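Local atomic coordinates of thiaminase-I (Naegleria gruberi, PDB entry 4HCY), a protein that belongs to the family of thiaminase type one proteins and has the two-lobed alpha/beta fold of periplasmic binding proteins, holding a small ligand between its lobes. Residues S157-F162 against K344-C349. Residues are numbered along the deposited sequence; the frame is centred on the assembly and turned at random.
Sequences SSFTVF and KEVKNC. With 0YN (2-{4-[(4-amino-2-methylpyrimidin-5-yl)methyl]-3-methylthiophen-2-yl}ethanol), chain G.
The rings of Phe159 and Phe162 each take one methyl of Val346 on a face. Val346 CG1 stands almost exactly above the middle of the Phe159 ring, 3.9 Å from its centroid and 2° off the ring normal. Val346 CG2 lies over Phe162, displaced toward the rim and 3.8 Å from the ring centroid, so a single valine makes two CH-pi contacts. At the edge of the Phe162 ring, close to its plane, comes the sulfur of Cys349, with Cys349 SG 3.9 Å from Phe162 CD1. With CG1 anti to the backbone N (chi1 164°) and CG2 beside that N, Val346 wedges CG1 between the two rings. There Val346 CG1 also touches CG and CD2 of Phe162, lying 3.7 Å from Phe162 CD2. Toward the more exposed margin, the aliphatic part of Lys347 passes Ser158 loosely, Lys347 CD being 4.3 Å from Ser158 OG.

Phe159 links this apolar packing to the bound 0YN. Phe159 CD1 is 3.3 Å from 0YN O5G, which approaches the ring obliquely, and the ring meets Tyr54 edge-to-face; Asp263 hydrogen-bonds the same ligand. Phe159 is thus part of the wall around the ligand's hydroxyethyl end, backed by Val346 from the C-terminal helix.

The first turn of helix 158-169 packs here against the middle of helix 343-353, the local axes 8.5 Å apart and inclined at 73°. Beyond the pair, Leu184 and Pro185 from a loop lie against Phe162 and Cys349 respectively, while Asp152 and Val153 of helix 151-154 pack on Thr160 of helix 158-169.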
ATOM      1  N   SER A 157      -3.337 -14.525   4.273  1.00 64.17           N
ATOM      2  CA  SER A 157      -3.050 -14.080   2.915  1.00 64.17           C
ATOM      3  C   SER A 157      -1.550 -14.138   2.649  1.00 64.17           C
ATOM      4  O   SER A 157      -0.748 -13.785   3.514  1.00 64.17           O
ATOM      5  CB  SER A 157      -3.575 -12.663   2.690  1.00 92.62           C
ATOM      6  OG  SER A 157      -4.980 -12.607   2.870  1.00 92.62           O
ATOM      7  N   SER A 158      -1.188 -14.581   1.448  1.00 46.39           N
ATOM      8  CA  SER A 158       0.207 -14.811   1.076  1.00 46.39           C
ATOM      9  C   SER A 158       1.128 -13.623   1.356  1.00 46.39           C
ATOM     10  O   SER A 158       2.191 -13.784   1.956  1.00 46.39           O
ATOM     11  CB  SER A 158       0.302 -15.209  -0.400  1.00 72.31           C
ATOM     12  OG  SER A 158      -0.455 -16.380  -0.658  1.00 72.31           O
ATOM     13  N   PHE A 159       0.713 -12.435   0.929  1.00 54.58           N
ATOM     14  CA  PHE A 159       1.521 -11.234   1.115  1.00 54.58           C
ATOM     15  C   PHE A 159       1.559 -10.770   2.568  1.00 54.58           C
ATOM     16  O   PHE A 159       2.471 -10.048   2.973  1.00 54.58           O
ATOM     17  CB  PHE A 159       1.031 -10.104   0.207  1.00 52.61           C
ATOM     18  CG  PHE A 159       1.660 -10.109  -1.154  1.00 52.61           C
ATOM     19  CD1 PHE A 159       1.181 -10.943  -2.152  1.00 52.61           C
ATOM     20  CD2 PHE A 159       2.735  -9.284  -1.435  1.00 52.61           C
ATOM     21  CE1 PHE A 159       1.761 -10.950  -3.406  1.00 52.61           C
ATOM     22  CE2 PHE A 159       3.320  -9.286  -2.685  1.00 52.61           C
ATOM     23  CZ  PHE A 159       2.834 -10.121  -3.673  1.00 52.61           C
ATOM     24  N   THR A 160       0.568 -11.184   3.349  1.00 62.63           N
ATOM     25  CA  THR A 160       0.514 -10.821   4.759  1.00 62.63           C
ATOM     26  C   THR A 160       1.358 -11.783   5.592  1.00 62.63           C
ATOM     27  O   THR A 160       2.085 -11.364   6.492  1.00 62.63           O
ATOM     28  CB  THR A 160      -0.932 -10.804   5.281  1.00 60.96           C
ATOM     29  OG1 THR A 160      -1.724  -9.940   4.457  1.00 60.96           O
ATOM     30  CG2 THR A 160      -0.977 -10.306   6.717  1.00 60.96           C
ATOM     31  N   VAL A 161       1.259 -13.071   5.278  1.00 56.65           N
ATOM     32  CA  VAL A 161       2.076 -14.089   5.928  1.00 56.65           C
ATOM     33  C   VAL A 161       3.552 -13.829   5.650  1.00 56.65           C
ATOM     34  O   VAL A 161       4.379 -13.825   6.563  1.00 56.65           O
ATOM     35  CB  VAL A 161       1.714 -15.500   5.431  1.00 50.20           C
ATOM     36  CG1 VAL A 161       2.685 -16.527   5.992  1.00 50.20           C
ATOM     37  CG2 VAL A 161       0.283 -15.846   5.809  1.00 50.20           C
ATOM     38  N   PHE A 162       3.871 -13.608   4.378  1.00 42.37           N
ATOM     39  CA  PHE A 162       5.222 -13.254   3.964  1.00 42.37           C
ATOM     40  C   PHE A 162       5.634 -11.909   4.551  1.00 42.37           C
ATOM     41  O   PHE A 162       6.764 -11.740   5.012  1.00 42.37           O
ATOM     42  CB  PHE A 162       5.305 -13.213   2.434  1.00 54.14           C
ATOM     43  CG  PHE A 162       6.473 -12.427   1.905  1.00 54.14           C
ATOM     44  CD1 PHE A 162       7.738 -12.987   1.859  1.00 54.14           C
ATOM     45  CD2 PHE A 162       6.301 -11.132   1.440  1.00 54.14           C
ATOM     46  CE1 PHE A 162       8.812 -12.268   1.368  1.00 54.14           C
ATOM     47  CE2 PHE A 162       7.371 -10.407   0.948  1.00 54.14           C
ATOM     48  CZ  PHE A 162       8.627 -10.977   0.912  1.00 54.14           C
ATOM     49  N   LYS A 344       6.244 -15.075  -7.310  1.00 65.58           N
ATOM     50  CA  LYS A 344       6.402 -16.520  -7.184  1.00 65.58           C
ATOM     51  C   LYS A 344       7.109 -16.894  -5.887  1.00 65.58           C
ATOM     52  O   LYS A 344       6.693 -17.817  -5.187  1.00 65.58           O
ATOM     53  CB  LYS A 344       7.173 -17.084  -8.378  1.00 76.07           C
ATOM     54  CG  LYS A 344       7.450 -18.575  -8.283  1.00 76.07           C
ATOM     55  CD  LYS A 344       8.324 -19.051  -9.431  1.00 76.07           C
ATOM     56  CE  LYS A 344       8.641 -20.530  -9.303  1.00 76.07           C
ATOM     57  NZ  LYS A 344       9.520 -21.005 -10.408  1.00 76.07           N
ATOM     58  N   GLU A 345       8.174 -16.167  -5.568  1.00 62.25           N
ATOM     59  CA  GLU A 345       8.966 -16.448  -4.377  1.00 62.25           C
ATOM     60  C   GLU A 345       8.261 -15.990  -3.102  1.00 62.25           C
ATOM     61  O   GLU A 345       8.539 -16.497  -2.016  1.00 62.25           O
ATOM     62  CB  GLU A 345      10.355 -15.811  -4.485  1.00 78.96           C
ATOM     63  CG  GLU A 345      11.262 -16.449  -5.532  1.00 78.96           C
ATOM     64  CD  GLU A 345      10.866 -16.094  -6.955  1.00 78.96           C
ATOM     65  OE1 GLU A 345      10.960 -16.972  -7.838  1.00 78.96           O
ATOM     66  OE2 GLU A 345      10.462 -14.935  -7.191  1.00 78.96           O
ATOM     67  N   VAL A 346       7.348 -15.033  -3.238  1.00 50.94           N
ATOM     68  CA  VAL A 346       6.551 -14.572  -2.105  1.00 50.94           C
ATOM     69  C   VAL A 346       5.469 -15.592  -1.765  1.00 50.94           C
ATOM     70  O   VAL A 346       5.272 -15.936  -0.598  1.00 50.94           O
ATOM     71  CB  VAL A 346       5.910 -13.194  -2.377  1.00 45.64           C
ATOM     72  CG1 VAL A 346       4.787 -12.915  -1.389  1.00 45.64           C
ATOM     73  CG2 VAL A 346       6.964 -12.097  -2.316  1.00 45.64           C
ATOM     74  N   LYS A 347       4.777 -16.081  -2.790  1.00 48.85           N
ATOM     75  CA  LYS A 347       3.752 -17.100  -2.600  1.00 48.85           C
ATOM     76  C   LYS A 347       4.354 -18.394  -2.060  1.00 48.85           C
ATOM     77  O   LYS A 347       3.762 -19.055  -1.206  1.00 48.85           O
ATOM     78  CB  LYS A 347       3.012 -17.379  -3.911  1.00 81.15           C
ATOM     79  CG  LYS A 347       2.215 -16.204  -4.452  1.00 81.15           C
ATOM     80  CD  LYS A 347       0.783 -16.617  -4.761  1.00 81.15           C
ATOM     81  CE  LYS A 347       0.117 -15.646  -5.722  1.00 81.15           C
ATOM     82  NZ  LYS A 347       0.710 -15.724  -7.087  1.00 81.15           N
ATOM     83  N   ASN A 348       5.533 -18.752  -2.563  1.00 55.79           N
ATOM     84  CA  ASN A 348       6.225 -19.951  -2.105  1.00 55.79           C
ATOM     85  C   ASN A 348       6.696 -19.833  -0.661  1.00 55.79           C
ATOM     86  O   ASN A 348       6.616 -20.790   0.106  1.00 55.79           O
ATOM     87  CB  ASN A 348       7.406 -20.283  -3.021  1.00106.89           C
ATOM     88  CG  ASN A 348       6.984 -21.043  -4.262  1.00106.89           C
ATOM     89  OD1 ASN A 348       6.033 -21.823  -4.234  1.00106.89           O
ATOM     90  ND2 ASN A 348       7.696 -20.821  -5.362  1.00106.89           N
ATOM     91  N   CYS A 349       7.188 -18.651  -0.298  1.00 60.12           N
ATOM     92  CA  CYS A 349       7.650 -18.402   1.062  1.00 60.12           C
ATOM     93  C   CYS A 349       6.488 -18.440   2.044  1.00 60.12           C
ATOM     94  O   CYS A 349       6.624 -18.936   3.161  1.00 60.12           O
ATOM     95  CB  CYS A 349       8.357 -17.051   1.150  1.00 47.24           C
ATOM     96  SG  CYS A 349       8.920 -16.620   2.808  1.00 47.24           S
TER
HETATM   97  C2A 0YN G 401      -2.975   1.670  -2.621  1.00128.90           C
HETATM   98  C35 0YN G 401      -1.204  -3.483  -0.839  1.00128.90           C
HETATM   99  C2  0YN G 401      -2.989  -4.402  -2.430  1.00128.90           C
HETATM  100  S1  0YN G 401      -3.388  -5.881  -3.246  1.00128.90           S
HETATM  101  C5  0YN G 401      -2.052  -6.776  -2.632  1.00128.90           C
HETATM  102  C4  0YN G 401      -1.261  -5.878  -1.742  1.00128.90           C
HETATM  103  C4A 0YN G 401      -0.008  -6.288  -1.012  1.00128.90           C
HETATM  104  C5A 0YN G 401      -1.955  -8.216  -3.078  1.00128.90           C
HETATM  105  C5B 0YN G 401      -1.997  -9.145  -1.873  1.00128.90           C
HETATM  106  O5G 0YN G 401      -2.118 -10.497  -2.321  1.00128.90           O
HETATM  107  N1' 0YN G 401      -3.259  -0.380  -1.272  1.00128.90           N
HETATM  108  C2' 0YN G 401      -2.509   0.318  -2.153  1.00128.90           C
HETATM  109  N3' 0YN G 401      -1.347  -0.189  -2.617  1.00128.90           N
HETATM  110  C4' 0YN G 401      -0.916  -1.399  -2.209  1.00128.90           C
HETATM  111  N4' 0YN G 401       0.250  -1.902  -2.679  1.00128.90           N
HETATM  112  C5' 0YN G 401      -1.674  -2.124  -1.309  1.00128.90           C
HETATM  113  C6' 0YN G 401      -2.864  -1.583  -0.842  1.00128.90           C
HETATM  114  C3  0YN G 401      -1.820  -4.582  -1.674  1.00128.90           C